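Local coordinates for Lmo2184 protein (Listeria monocytogenes serovar 1/2a, PDB 5JOQ) that is the predicted substrate-binding lipoprotein of an ABC transporter, probably binding heme or another iron compound outside the membrane for uptake into the cell, at residues 166-171 and 198-203. Sequence-based numbering, arbitrary orientation.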
loop_
_atom_site.group_PDB
_atom_site.type_symbol
_atom_site.label_atom_id
_atom_site.label_comp_id
_atom_site.label_asym_id
_atom_site.label_seq_id
_atom_site.Cartn_x
_atom_site.Cartn_y
_atom_site.Cartn_z
ATOM N N LYS A 166 15.174 -9.896 -30.933
ATOM C CA LYS A 166 15.108 -9.434 -29.548
ATOM C C LYS A 166 14.471 -8.059 -29.475
ATOM O O LYS A 166 14.870 -7.166 -30.232
ATOM C CB LYS A 166 16.506 -9.379 -28.945
ATOM C CG LYS A 166 17.234 -10.770 -28.982
ATOM C CD LYS A 166 16.361 -11.895 -28.376
ATOM C CE LYS A 166 17.207 -13.158 -28.082
ATOM N NZ LYS A 166 17.856 -13.756 -29.314
ATOM N N PRO A 167 13.537 -7.851 -28.566
ATOM C CA PRO A 167 12.959 -6.518 -28.405
ATOM C C PRO A 167 13.811 -5.628 -27.495
ATOM O O PRO A 167 14.518 -6.148 -26.665
ATOM C CB PRO A 167 11.660 -6.807 -27.681
ATOM C CG PRO A 167 11.998 -7.958 -26.816
ATOM C CD PRO A 167 12.980 -8.785 -27.578
ATOM N N THR A 168 13.735 -4.317 -27.651
ATOM C CA THR A 168 14.426 -3.410 -26.759
ATOM C C THR A 168 13.433 -3.200 -25.590
ATOM O O THR A 168 12.237 -3.147 -25.804
ATOM C CB THR A 168 14.774 -2.081 -27.430
ATOM O OG1 THR A 168 13.590 -1.516 -27.971
ATOM C CG2 THR A 168 15.798 -2.291 -28.543
ATOM N N VAL A 169 13.939 -3.088 -24.375
ATOM C CA VAL A 169 13.099 -2.948 -23.207
ATOM C C VAL A 169 13.480 -1.828 -22.245
ATOM O O VAL A 169 14.634 -1.618 -21.977
ATOM C CB VAL A 169 13.107 -4.261 -22.383
ATOM C CG1 VAL A 169 12.139 -4.198 -21.215
ATOM C CG2 VAL A 169 12.868 -5.472 -23.268
ATOM N N LEU A 170 12.476 -1.138 -21.726
ATOM C CA LEU A 170 12.689 -0.114 -20.725
ATOM C C LEU A 170 12.051 -0.664 -19.446
ATOM O O LEU A 170 10.899 -1.046 -19.448
ATOM C CB LEU A 170 12.063 1.208 -21.119
ATOM C CG LEU A 170 11.871 2.212 -19.990
ATOM C CD1 LEU A 170 13.187 2.496 -19.299
ATOM C CD2 LEU A 170 11.238 3.494 -20.485
ATOM N N ILE A 171 12.822 -0.699 -18.372
ATOM C CA ILE A 171 12.351 -1.217 -17.098
ATOM C C ILE A 171 12.209 -0.070 -16.077
ATOM O O ILE A 171 13.162 0.631 -15.805
ATOM C CB ILE A 171 13.299 -2.275 -16.506
ATOM C CG1 ILE A 171 13.670 -3.348 -17.515
ATOM C CG2 ILE A 171 12.693 -2.936 -15.285
ATOM C CD1 ILE A 171 14.877 -4.142 -17.110
ATOM N N GLU A 198 16.847 -6.596 -24.802
ATOM C CA GLU A 198 17.941 -5.625 -24.878
ATOM C C GLU A 198 17.542 -4.345 -24.136
ATOM O O GLU A 198 16.711 -3.575 -24.617
ATOM C CB GLU A 198 18.274 -5.320 -26.342
ATOM C CG GLU A 198 19.310 -4.230 -26.518
ATOM C CD GLU A 198 19.524 -3.846 -27.997
ATOM O OE1 GLU A 198 19.191 -4.659 -28.901
ATOM O OE2 GLU A 198 20.010 -2.725 -28.249
ATOM N N ASN A 199 18.159 -4.104 -22.975
ATOM C CA ASN A 199 17.826 -2.933 -22.161
ATOM C C ASN A 199 18.147 -1.687 -22.976
ATOM O O ASN A 199 19.201 -1.616 -23.624
ATOM C CB ASN A 199 18.662 -2.971 -20.868
ATOM C CG ASN A 199 18.053 -2.139 -19.743
ATOM O OD1 ASN A 199 17.678 -0.986 -19.953
ATOM N ND2 ASN A 199 17.933 -2.731 -18.562
ATOM N N VAL A 200 17.245 -0.699 -22.973
ATOM C CA VAL A 200 17.583 0.537 -23.673
ATOM C C VAL A 200 18.722 1.271 -22.986
ATOM O O VAL A 200 19.329 2.148 -23.603
ATOM C CB VAL A 200 16.385 1.509 -23.813
ATOM C CG1 VAL A 200 15.390 0.970 -24.818
ATOM C CG2 VAL A 200 15.721 1.809 -22.434
ATOM N N ILE A 201 18.997 0.976 -21.720
ATOM C CA ILE A 201 20.092 1.605 -20.972
ATOM C C ILE A 201 21.292 0.699 -21.052
ATOM O O ILE A 201 21.192 -0.490 -20.742
ATOM C CB ILE A 201 19.725 1.853 -19.490
ATOM C CG1 ILE A 201 18.515 2.746 -19.391
ATOM C CG2 ILE A 201 20.876 2.537 -18.786
ATOM C CD1 ILE A 201 18.726 4.094 -20.081
ATOM N N LYS A 202 22.432 1.245 -21.473
ATOM C CA LYS A 202 23.628 0.443 -21.629
ATOM C C LYS A 202 24.810 1.135 -20.986
ATOM O O LYS A 202 24.844 2.357 -20.852
ATOM C CB LYS A 202 23.941 0.180 -23.111
ATOM C CG LYS A 202 22.858 -0.601 -23.804
ATOM C CD LYS A 202 23.167 -0.786 -25.277
ATOM C CE LYS A 202 21.964 -1.413 -26.006
ATOM N NZ LYS A 202 20.703 -0.581 -25.902
ATOM N N ASP A 203 25.825 0.349 -20.698
ATOM C CA ASP A 203 27.069 0.883 -20.219
ATOM C C ASP A 203 26.907 1.822 -19.029
ATOM O O ASP A 203 27.456 2.899 -18.986
ATOM C CB ASP A 203 27.854 1.487 -21.394
ATOM C CG ASP A 203 27.888 0.557 -22.635
ATOM O OD1 ASP A 203 27.969 -0.674 -22.498
ATOM O OD2 ASP A 203 27.830 1.057 -23.765
HETATM O O HOH W 1 15.593 -0.090 -18.326
#
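T168 and V169 pair with E198 and N199 as two consecutive parallel beta bridges in the C-terminal lobe of this periplasmic-binding-protein fold, where strand 198-199 flanks strand 168-173. Three backbone bonds establish them: E198 N to P167 O, almost straight at 176°; V169 N to E198 O, 2.8 Å; and V200 N to V169 O, 2.9 Å. E198 O also receives the CA-H of T168. Across the other edge of strand 168-173, T168 and L170 bond to strand 223-227, so its backbone is used on both sides.

Past the bridges the segments separate, and the N199 amide takes over. With CG anti to the backbone N (chi1 -158°), its OD1 closes an Asx turn by accepting from I201 N at 3.0 Å and also accepts from a water, which in turn accepts from I171 N at 2.8 Å. N199 ND2 donates to V182 O on neighbouring strand 180-182, fixing the amide's orientation. V200 CG2 packs on L170 CB at 3.9 Å, and helix 213-219 covers both side chains through L216. On the exposed side, K202 NZ donates to N199 O at 2.9 Å, in the carbonyl plane, and reaches E198 OE2 at 3.3 Å in a salt bridge whose hydrogen bond is weak.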